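Local coordinates for protein glucokinase (Streptomyces griseus, PDB 3VGM) that probably catalyses the ATP-dependent phosphorylation of D-glucose to D-glucose 6-phosphate, as a zinc-containing kinase of the ROK family, at residues G63-V68 with E103-A108; Q120-V125 with D252-I257; T132-G137 with Q177-R182; G136-G141 with A153-I158. All coordinates share one frame; numbering follows the deposited sequence.

Contact 1: residues G63-V68 with E103-A108; sequences GAAGYV and ENDANA. With K (potassium ion), chain D; BGC (beta-D-glucopyranose), chain B.
Asn104 reaches Gly66 with its amide, ND2 donating to Gly66 O at 2.8 Å; the nitrogen lies in the carbonyl plane and the oxygen close to the amide plane. With CG trans to the backbone N (chi1 166°), the amide swings back toward Gly66 and its two ends are used separately. ND2 also makes a weak bond to glucose O3, whereas OD1 binds the potassium ion at 2.7 Å and N-caps the following helix, accepting from Asn107 N at 2.9 Å and more weakly from Ala106 N. These partners fix the amide against rotation. Asp105 packs its CB on the Ala64 carbonyl and its carboxylate beside Ala65. Its CG sits between backbone N and carbonyl carbon (chi1 63°), which sends OD1 to the hydroxyl of glucose O4 at 2.6 Å and OD2 to that of O6 at 2.7 Å. With Asp105 replaced by alanine, both sugar hydroxyls would probably lose their acceptor and C6 would be freer to turn. Gly66 N grips glucose O3 at 2.9 Å, and Val68 CG2 rests against Asn104 N. Main-chain bonds join Ala64 to Glu103 and Asp105, so parallel strands 57-64 and 100-104 run side by side into the sugar site; helix 105-116 starts there, and helix 301-309 packs on Glu103, which forms salt bridges to Arg72 and Arg146.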
# COMPACT_ATOMS: atom_id res chain seq x y z
N GLY A 63 21.81 -14.52 24.35
CA GLY A 63 20.85 -13.78 23.48
C GLY A 63 20.92 -14.39 22.09
O GLY A 63 22.02 -14.55 21.52
N ALA A 64 19.75 -14.74 21.55
CA ALA A 64 19.66 -15.36 20.22
C ALA A 64 18.60 -14.65 19.38
O ALA A 64 17.50 -14.40 19.88
CB ALA A 64 19.28 -16.82 20.36
N ALA A 65 18.91 -14.36 18.11
CA ALA A 65 17.87 -13.85 17.18
C ALA A 65 16.81 -14.94 16.99
O ALA A 65 17.14 -16.13 16.89
CB ALA A 65 18.49 -13.46 15.81
N GLY A 66 15.54 -14.56 16.96
CA GLY A 66 14.47 -15.53 16.73
C GLY A 66 13.53 -15.61 17.90
O GLY A 66 13.61 -14.80 18.84
N TYR A 67 12.62 -16.58 17.86
CA TYR A 67 11.52 -16.61 18.81
C TYR A 67 11.96 -17.54 19.92
O TYR A 67 12.25 -18.72 19.68
CB TYR A 67 10.21 -17.10 18.15
CG TYR A 67 10.01 -16.63 16.73
CD1 TYR A 67 10.30 -15.31 16.37
CD2 TYR A 67 9.54 -17.50 15.75
CE1 TYR A 67 10.15 -14.87 15.05
CE2 TYR A 67 9.37 -17.08 14.42
CZ TYR A 67 9.69 -15.76 14.09
OH TYR A 67 9.59 -15.34 12.78
N VAL A 68 12.03 -17.01 21.14
CA VAL A 68 12.48 -17.79 22.30
C VAL A 68 11.25 -18.01 23.17
O VAL A 68 10.43 -17.10 23.31
CB VAL A 68 13.57 -17.01 23.06
CG1 VAL A 68 13.96 -17.74 24.35
CG2 VAL A 68 14.80 -16.85 22.16
N GLU A 103 17.48 -15.90 25.98
CA GLU A 103 16.57 -14.77 25.77
C GLU A 103 16.64 -14.37 24.32
O GLU A 103 17.69 -14.55 23.67
CB GLU A 103 17.02 -13.55 26.60
CG GLU A 103 17.04 -13.84 28.10
CD GLU A 103 15.68 -13.63 28.77
OE1 GLU A 103 14.64 -13.43 28.07
OE2 GLU A 103 15.64 -13.66 30.02
N ASN A 104 15.55 -13.82 23.79
CA ASN A 104 15.64 -13.18 22.48
C ASN A 104 16.72 -12.06 22.50
O ASN A 104 16.87 -11.36 23.50
CB ASN A 104 14.27 -12.62 22.06
CG ASN A 104 14.37 -11.67 20.89
OD1 ASN A 104 14.44 -10.45 21.09
ND2 ASN A 104 14.34 -12.20 19.67
N ASP A 105 17.46 -11.92 21.41
CA ASP A 105 18.62 -10.99 21.36
C ASP A 105 18.23 -9.55 21.61
O ASP A 105 18.92 -8.84 22.35
CB ASP A 105 19.40 -11.13 20.04
CG ASP A 105 18.57 -10.76 18.80
OD1 ASP A 105 17.33 -10.87 18.81
OD2 ASP A 105 19.17 -10.33 17.79
N ALA A 106 17.10 -9.12 21.03
CA ALA A 106 16.70 -7.72 21.17
C ALA A 106 16.02 -7.47 22.51
O ALA A 106 16.09 -6.35 23.05
CB ALA A 106 15.81 -7.28 19.99
N ASN A 107 15.38 -8.49 23.08
CA ASN A 107 14.93 -8.42 24.48
C ASN A 107 16.12 -8.18 25.40
O ASN A 107 16.08 -7.31 26.29
CB ASN A 107 14.23 -9.71 24.95
CG ASN A 107 12.80 -9.85 24.42
OD1 ASN A 107 12.25 -8.94 23.80
ND2 ASN A 107 12.19 -11.01 24.69
N ALA A 108 17.18 -8.97 25.20
CA ALA A 108 18.40 -8.80 25.99
C ALA A 108 18.99 -7.40 25.83
O ALA A 108 19.35 -6.76 26.83
CB ALA A 108 19.44 -9.87 25.61
K K D . 12.04 -9.13 21.00
C2 BGC B . 14.04 -11.64 14.43
C3 BGC B . 14.11 -11.16 15.88
C4 BGC B . 15.45 -10.49 16.20
C5 BGC B . 15.82 -9.46 15.12
C6 BGC B . 17.21 -8.85 15.35
C1 BGC B . 14.43 -10.44 13.54
O1 BGC B . 14.40 -10.80 12.20
O2 BGC B . 12.72 -12.09 14.11
O3 BGC B . 13.85 -12.21 16.78
O4 BGC B . 15.38 -9.85 17.48
O5 BGC B . 15.78 -10.10 13.84
O6 BGC B . 18.18 -9.89 15.31
O HOH W 1 13.01 -8.71 18.44
O HOH W 2 10.99 -11.68 20.44

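Contact 2: residues Q120-V125 with D252-I257; sequences QGHDDV and DPSAFI
His122 and Ser254 are joined by a hydrogen bond of 2.9 Å between ND1 and OG, the hydroxyl lying at the ring edge, in its plane. Ser254 holds OG trans to its backbone N (chi1 -159°), which carries the hydroxyl out to the imidazole. The same ring receives Ala255 CB over one face, a CH-pi contact 4.0 Å from the centroid and displaced toward the rim, so edge and face together define how the imidazole is turned. Beneath this, Ser254 N donates to Asp124 O at 2.9 Å, and Pro253 CB presses on that carbonyl oxygen at 3.5 Å. Deeper still, Val125 CG2 and Ile257 CD1 touch at 3.9 Å, two branched side chains meeting at a slant in the buried part of the contact. Here the parallel neighbours 125-130 and 255-259 enter the mixed sheet of the second domain, whose strand order 3-2-1-4-5 is that of the actin-like ATPase fold; the segment 252-257 leads into it directly from the end of helix 227-251. Strand 291-294 continues the sheet past Ala255 and also touches His122. Toward solvent the packing thins. The loop at Gln120 and Gly121 stands away from the other segment, and the carboxylate of Asp124 leads off to accept from Gly141 N instead of crossing the contact. At the other end Asp252 pairs with Arg287 and takes hydrogen bonds from Phe149 N and Val151 N of the second subunit, while Arg148 of that subunit packs on Ser254.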
# COMPACT_ATOMS: atom_id res chain seq x y z
N GLN A 120 17.57 4.29 31.82
CA GLN A 120 17.59 4.50 33.27
C GLN A 120 16.72 5.69 33.66
O GLN A 120 16.75 6.72 33.00
CB GLN A 120 19.03 4.66 33.79
CG GLN A 120 19.93 3.48 33.46
CD GLN A 120 21.37 3.75 33.89
OE1 GLN A 120 21.70 3.67 35.07
NE2 GLN A 120 22.22 4.12 32.94
N GLY A 121 15.92 5.55 34.71
CA GLY A 121 15.03 6.65 35.11
C GLY A 121 13.62 6.59 34.51
O GLY A 121 12.74 7.36 34.91
N HIS A 122 13.40 5.68 33.55
CA HIS A 122 12.07 5.50 32.98
C HIS A 122 11.46 4.23 33.56
O HIS A 122 12.19 3.35 34.00
CB HIS A 122 12.15 5.45 31.44
CG HIS A 122 12.65 6.72 30.82
ND1 HIS A 122 11.81 7.75 30.44
CD2 HIS A 122 13.91 7.15 30.56
CE1 HIS A 122 12.53 8.74 29.94
NE2 HIS A 122 13.80 8.41 30.00
N ASP A 123 10.13 4.13 33.58
CA ASP A 123 9.47 2.89 34.03
C ASP A 123 8.90 2.10 32.86
O ASP A 123 8.68 0.89 32.98
CB ASP A 123 8.32 3.22 35.00
CG ASP A 123 8.78 4.01 36.21
OD1 ASP A 123 9.83 3.67 36.78
OD2 ASP A 123 8.07 4.96 36.60
N ASP A 124 8.58 2.80 31.76
CA ASP A 124 7.90 2.22 30.61
C ASP A 124 8.62 2.70 29.33
O ASP A 124 8.48 3.85 28.95
CB ASP A 124 6.42 2.61 30.57
CG ASP A 124 5.64 2.11 31.81
OD1 ASP A 124 5.24 0.93 31.86
OD2 ASP A 124 5.41 2.91 32.74
N VAL A 125 9.41 1.82 28.72
CA VAL A 125 10.22 2.21 27.54
C VAL A 125 10.14 1.12 26.49
O VAL A 125 9.91 -0.05 26.83
CB VAL A 125 11.73 2.60 27.87
CG1 VAL A 125 11.89 3.05 29.29
CG2 VAL A 125 12.70 1.50 27.59
N ASP A 252 2.33 3.71 24.21
CA ASP A 252 2.43 5.05 24.84
C ASP A 252 3.55 5.13 25.90
O ASP A 252 3.28 5.50 27.04
CB ASP A 252 1.08 5.45 25.45
CG ASP A 252 1.05 6.92 25.90
OD1 ASP A 252 1.60 7.78 25.17
OD2 ASP A 252 0.44 7.21 26.96
N PRO A 253 4.80 4.77 25.54
CA PRO A 253 5.86 4.75 26.55
C PRO A 253 6.36 6.15 26.92
O PRO A 253 6.03 7.12 26.23
CB PRO A 253 6.99 3.98 25.84
CG PRO A 253 6.82 4.40 24.40
CD PRO A 253 5.32 4.55 24.17
N SER A 254 7.14 6.25 27.99
CA SER A 254 7.87 7.46 28.33
C SER A 254 8.88 7.81 27.22
O SER A 254 9.11 8.99 26.88
CB SER A 254 8.65 7.17 29.63
OG SER A 254 8.96 8.39 30.25
N ALA A 255 9.52 6.77 26.69
CA ALA A 255 10.64 6.95 25.76
C ALA A 255 10.79 5.76 24.86
O ALA A 255 10.47 4.64 25.25
CB ALA A 255 11.98 7.14 26.55
N PHE A 256 11.31 6.03 23.67
CA PHE A 256 11.84 5.02 22.76
C PHE A 256 13.36 5.12 22.82
O PHE A 256 13.91 6.24 22.89
CB PHE A 256 11.39 5.32 21.35
CG PHE A 256 9.94 5.09 21.14
CD1 PHE A 256 9.45 3.79 20.95
CD2 PHE A 256 9.05 6.17 21.15
CE1 PHE A 256 8.07 3.56 20.77
CE2 PHE A 256 7.65 5.95 20.98
CZ PHE A 256 7.17 4.65 20.78
N ILE A 257 14.02 3.97 22.82
CA ILE A 257 15.49 3.92 22.72
C ILE A 257 15.79 3.28 21.39
O ILE A 257 15.39 2.15 21.14
CB ILE A 257 16.12 3.12 23.87
CG1 ILE A 257 15.73 3.75 25.22
CG2 ILE A 257 17.67 3.10 23.73
CD1 ILE A 257 16.16 2.94 26.39

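Contact 3: residues T132-G137 with Q177-R182; sequences TGLGGG and QYASGR. With K (potassium ion), chain D; BGC (beta-D-glucopyranose), chain B.
Thr132 and Gly181 bring their CA atoms to 4.8 Å and Leu134 and Ser180 theirs to 5.6 Å, yet no hydrogen bond links the segments 132-137 and 177-182. The side chain of Arg182, bent at chi3 (-141°), folds back across Thr132. Its guanidinium takes Thr132 O over one face, with NH1 at 2.9 Å from that oxygen but poorly angled for a hydrogen bond, and Thr132 CG2 also lies over a face, displaced to the rim and 3.6 Å from NE. The approach is therefore a close but poorly aligned polar contact together with van der Waals packing of the methyl on the guanidinium, with a long, weak ion pair from NH1 to Glu176. Further in, Leu134 CD1 meets Ala179 CB at 3.7 Å, the buried apolar part of the contact. Ser180 points its CB at Thr132 O and occupies the N-cap of helix 181-194; OG accepts only weakly from Arg182 N, while its stronger partner is the carbonyl of Glu176. The segment 132-137 runs from the turn after strand 125-130 into strand 134-140; this glycine-rich hairpin probably corresponds to the second phosphate motif of actin-like kinases and, as in relatives, would be expected to face ATP. Gly133 and Gly135 pass so near the glucose that a CB on either would strike a ring or hydroxyl oxygen. Gly136 N donates to a water at 3.1 Å that is also hydrogen-bonded to glucose O4 at 2.8 Å. The chemistry implies a substrate wall of main chain: between these segments it rests on van der Waals contact, while hydrogen bonds come from residues beside them, such as Glu176, bonded to both Leu134 N and the sugar.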
# COMPACT_ATOMS: atom_id res chain seq x y z
N THR A 132 20.89 -5.57 10.94
CA THR A 132 20.62 -6.40 9.77
C THR A 132 19.15 -6.86 9.76
O THR A 132 18.49 -6.81 8.71
CB THR A 132 21.57 -7.59 9.71
OG1 THR A 132 22.91 -7.07 9.73
CG2 THR A 132 21.36 -8.39 8.43
N GLY A 133 18.67 -7.26 10.94
CA GLY A 133 17.25 -7.51 11.17
C GLY A 133 16.71 -6.39 12.03
O GLY A 133 17.46 -5.51 12.48
N LEU A 134 15.40 -6.39 12.27
CA LEU A 134 14.83 -5.34 13.08
C LEU A 134 14.21 -6.03 14.29
O LEU A 134 13.43 -6.95 14.14
CB LEU A 134 13.74 -4.57 12.28
CG LEU A 134 13.33 -3.23 12.88
CD1 LEU A 134 12.60 -2.41 11.78
CD2 LEU A 134 12.42 -3.42 14.10
N GLY A 135 14.61 -5.62 15.49
CA GLY A 135 14.04 -6.22 16.69
C GLY A 135 13.71 -5.16 17.71
O GLY A 135 13.88 -3.94 17.47
N GLY A 136 13.22 -5.60 18.85
CA GLY A 136 13.02 -4.65 19.95
C GLY A 136 12.69 -5.37 21.24
O GLY A 136 12.73 -6.60 21.30
N GLY A 137 12.39 -4.59 22.26
CA GLY A 137 12.03 -5.12 23.56
C GLY A 137 11.08 -4.16 24.26
O GLY A 137 11.09 -2.94 24.00
N GLN A 177 11.58 -5.30 6.45
CA GLN A 177 11.87 -5.15 5.03
C GLN A 177 12.04 -3.69 4.60
O GLN A 177 12.51 -3.45 3.49
CB GLN A 177 10.78 -5.81 4.16
CG GLN A 177 10.78 -7.36 4.28
CD GLN A 177 12.17 -7.95 4.06
OE1 GLN A 177 12.81 -7.65 3.05
NE2 GLN A 177 12.64 -8.82 5.00
N TYR A 178 11.68 -2.75 5.47
CA TYR A 178 11.68 -1.33 5.12
C TYR A 178 12.56 -0.46 6.03
O TYR A 178 12.91 0.66 5.65
CB TYR A 178 10.22 -0.78 5.15
CG TYR A 178 9.38 -1.53 4.18
CD1 TYR A 178 8.56 -2.57 4.63
CD2 TYR A 178 9.48 -1.30 2.79
CE1 TYR A 178 7.82 -3.32 3.76
CE2 TYR A 178 8.74 -2.07 1.89
CZ TYR A 178 7.91 -3.07 2.39
OH TYR A 178 7.17 -3.85 1.49
N ALA A 179 12.89 -0.95 7.23
CA ALA A 179 13.60 -0.08 8.20
C ALA A 179 14.90 -0.70 8.75
O ALA A 179 15.52 -0.14 9.65
CB ALA A 179 12.63 0.38 9.35
N SER A 180 15.30 -1.83 8.21
CA SER A 180 16.55 -2.48 8.63
C SER A 180 17.71 -2.10 7.72
O SER A 180 17.52 -1.41 6.71
CB SER A 180 16.39 -4.00 8.59
OG SER A 180 16.41 -4.41 7.22
N GLY A 181 18.91 -2.56 8.07
CA GLY A 181 20.10 -2.35 7.22
C GLY A 181 19.94 -2.93 5.83
O GLY A 181 20.47 -2.35 4.86
N ARG A 182 19.24 -4.05 5.69
CA ARG A 182 19.00 -4.62 4.36
C ARG A 182 18.11 -3.71 3.48
O ARG A 182 18.33 -3.60 2.26
CB ARG A 182 18.39 -6.01 4.45
CG ARG A 182 19.35 -7.07 5.12
CD ARG A 182 18.84 -8.52 4.83
NE ARG A 182 18.97 -9.46 5.96
CZ ARG A 182 18.13 -9.55 7.01
NH1 ARG A 182 17.06 -8.74 7.14
NH2 ARG A 182 18.36 -10.45 7.96
K K D . 12.04 -9.13 21.00
C2 BGC B . 14.04 -11.64 14.43
C3 BGC B . 14.11 -11.16 15.88
C4 BGC B . 15.45 -10.49 16.20
C5 BGC B . 15.82 -9.46 15.12
C6 BGC B . 17.21 -8.85 15.35
C1 BGC B . 14.43 -10.44 13.54
O1 BGC B . 14.40 -10.80 12.20
O2 BGC B . 12.72 -12.09 14.11
O3 BGC B . 13.85 -12.21 16.78
O4 BGC B . 15.38 -9.85 17.48
O5 BGC B . 15.78 -10.10 13.84
O6 BGC B . 18.18 -9.89 15.31
O HOH W 1 13.01 -8.71 18.44
O HOH W 2 10.99 -11.68 20.44

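Contact 4: residues G136-G141 with A153-I158; sequences GGIIIG and AEFGHI. With K (potassium ion), chain D; ZN (zinc ion), chain C; BGC (beta-D-glucopyranose), chain B.
Gly137 and Ala153 are nearest across the two backbones, with CA atoms 5.4 Å apart; strand 134-140 and the irregular 153-158 segment share no hydrogen bond, but Gly136 O and Ala153 O converge on the potassium ion at 2.6 Å and 2.9 Å. Ala153 has a positive phi, Glu154 centres an inverse gamma turn and Phe155 opens a short 3-10 turn, a course that sends successive side chains in different directions. Phe155 goes to the strand: its CD2 lies 3.3 Å from Gly136 CA, where a CB would collide with the ring, and CZ meets Ile138 CG1. Ile138 CD1 closes on Ala153 CB at 3.7 Å, completing a buried apolar patch that helix 227-251 and Leu250 of the second subunit also cover. Glu154 points the other way, its chain bent at chi2 (-64°) so that the carboxylate straddles two sugar hydroxyls: O2 donates to OE1 and O3 to OE2, each at 2.6 Å. A leucine in place of Glu154 would probably leave both hydroxyls without acceptors and the sugar less firmly oriented. His157 spans two ligands. Its ND1 binds the zinc ion at 2.1 Å, alongside Cys167, Cys169 and Cys174, and NE2 on the far side of the ring donates to glucose O1 and O2. The zinc therefore probably has a structural part in the pocket: with ND1 held by the metal, the imidazole is turned so that NE2-H meets the sugar, and the metal may also polarise that N-H, making it a better donor.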
# COMPACT_ATOMS: atom_id res chain seq x y z
N GLY A 136 13.22 -5.60 18.85
CA GLY A 136 13.02 -4.65 19.95
C GLY A 136 12.69 -5.37 21.24
O GLY A 136 12.73 -6.60 21.30
N GLY A 137 12.39 -4.59 22.26
CA GLY A 137 12.03 -5.12 23.56
C GLY A 137 11.08 -4.16 24.26
O GLY A 137 11.09 -2.94 24.00
N ILE A 138 10.27 -4.71 25.14
CA ILE A 138 9.27 -3.97 25.87
C ILE A 138 9.58 -3.97 27.35
O ILE A 138 9.67 -5.05 27.96
CB ILE A 138 7.88 -4.65 25.68
CG1 ILE A 138 7.46 -4.62 24.20
CG2 ILE A 138 6.80 -4.02 26.60
CD1 ILE A 138 6.42 -5.73 23.85
N ILE A 139 9.69 -2.77 27.93
CA ILE A 139 9.73 -2.62 29.38
C ILE A 139 8.46 -1.90 29.82
O ILE A 139 8.18 -0.77 29.37
CB ILE A 139 10.94 -1.77 29.85
CG1 ILE A 139 12.25 -2.26 29.23
CG2 ILE A 139 10.97 -1.66 31.41
CD1 ILE A 139 12.67 -3.66 29.61
N ILE A 140 7.69 -2.56 30.69
CA ILE A 140 6.46 -1.98 31.23
C ILE A 140 6.48 -2.22 32.73
O ILE A 140 6.75 -3.34 33.17
CB ILE A 140 5.19 -2.61 30.62
CG1 ILE A 140 4.99 -2.13 29.16
CG2 ILE A 140 3.88 -2.24 31.44
CD1 ILE A 140 3.87 -2.88 28.45
N GLY A 141 6.23 -1.17 33.49
CA GLY A 141 6.34 -1.22 34.96
C GLY A 141 7.64 -1.82 35.44
O GLY A 141 7.64 -2.69 36.33
N ALA A 153 7.24 -8.55 21.22
CA ALA A 153 8.21 -7.60 20.69
C ALA A 153 8.95 -8.18 19.47
O ALA A 153 10.15 -7.90 19.27
CB ALA A 153 9.22 -7.12 21.79
N GLU A 154 8.24 -8.95 18.64
CA GLU A 154 8.74 -9.20 17.28
C GLU A 154 8.38 -8.01 16.37
O GLU A 154 7.65 -8.15 15.37
CB GLU A 154 8.23 -10.53 16.71
CG GLU A 154 9.05 -11.74 17.30
CD GLU A 154 10.53 -11.68 16.88
OE1 GLU A 154 10.83 -11.26 15.74
OE2 GLU A 154 11.41 -12.07 17.69
N PHE A 155 8.90 -6.84 16.73
CA PHE A 155 8.62 -5.60 15.99
C PHE A 155 8.99 -5.67 14.51
O PHE A 155 8.35 -5.01 13.69
CB PHE A 155 9.41 -4.44 16.60
CG PHE A 155 9.01 -4.13 18.03
CD1 PHE A 155 7.71 -4.20 18.44
CD2 PHE A 155 9.96 -3.74 18.95
CE1 PHE A 155 7.34 -3.89 19.78
CE2 PHE A 155 9.59 -3.42 20.30
CZ PHE A 155 8.28 -3.51 20.69
N GLY A 156 10.03 -6.43 14.19
CA GLY A 156 10.45 -6.52 12.80
C GLY A 156 9.40 -7.13 11.90
O GLY A 156 9.46 -6.92 10.70
N HIS A 157 8.44 -7.87 12.47
CA HIS A 157 7.48 -8.60 11.65
C HIS A 157 6.04 -8.12 11.77
O HIS A 157 5.11 -8.85 11.39
CB HIS A 157 7.67 -10.12 11.87
CG HIS A 157 9.11 -10.52 11.69
ND1 HIS A 157 9.70 -10.55 10.45
CD2 HIS A 157 10.09 -10.79 12.59
CE1 HIS A 157 10.98 -10.88 10.57
NE2 HIS A 157 11.25 -11.01 11.87
N ILE A 158 5.86 -6.90 12.25
CA ILE A 158 4.54 -6.27 12.08
C ILE A 158 4.41 -5.82 10.61
O ILE A 158 5.39 -5.37 10.00
CB ILE A 158 4.32 -5.07 13.04
CG1 ILE A 158 5.34 -3.97 12.77
CG2 ILE A 158 4.41 -5.54 14.50
CD1 ILE A 158 5.08 -2.65 13.56
K K D . 12.04 -9.13 21.00
ZN ZN C . 8.80 -10.78 8.62
C2 BGC B . 14.04 -11.64 14.43
C3 BGC B . 14.11 -11.16 15.88
C4 BGC B . 15.45 -10.49 16.20
C5 BGC B . 15.82 -9.46 15.12
C6 BGC B . 17.21 -8.85 15.35
C1 BGC B . 14.43 -10.44 13.54
O1 BGC B . 14.40 -10.80 12.20
O2 BGC B . 12.72 -12.09 14.11
O3 BGC B . 13.85 -12.21 16.78
O4 BGC B . 15.38 -9.85 17.48
O5 BGC B . 15.78 -10.10 13.84
O6 BGC B . 18.18 -9.89 15.31
O HOH W 1 13.01 -8.71 18.44
O HOH W 2 10.99 -11.68 20.44

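Contacts 1, 3 and 4 surround the same glucose and potassium ion. Contact 1 lies 14 Å from contact 3 and 11 Å from contact 4, centre to centre, and comes from the other domain: Ala106 CB packs 3.3 Å from Gly136 N, and the ion is coordinated from both sides, by Asn104 and Asn107 and by Gly136 and Ala153. Contacts 3 and 4 share Gly136 and Gly137. Contact 2 lies away from the sugar, its centre 20 Å from that of contact 1 but 13 Å from that of contact 4, which it touches: Val125 N bonds Ile139 O at 2.9 Å, between antiparallel strands 125-130 and 134-140. Contacts 3 and 4 both fall within the chain loop that contact 2 closes.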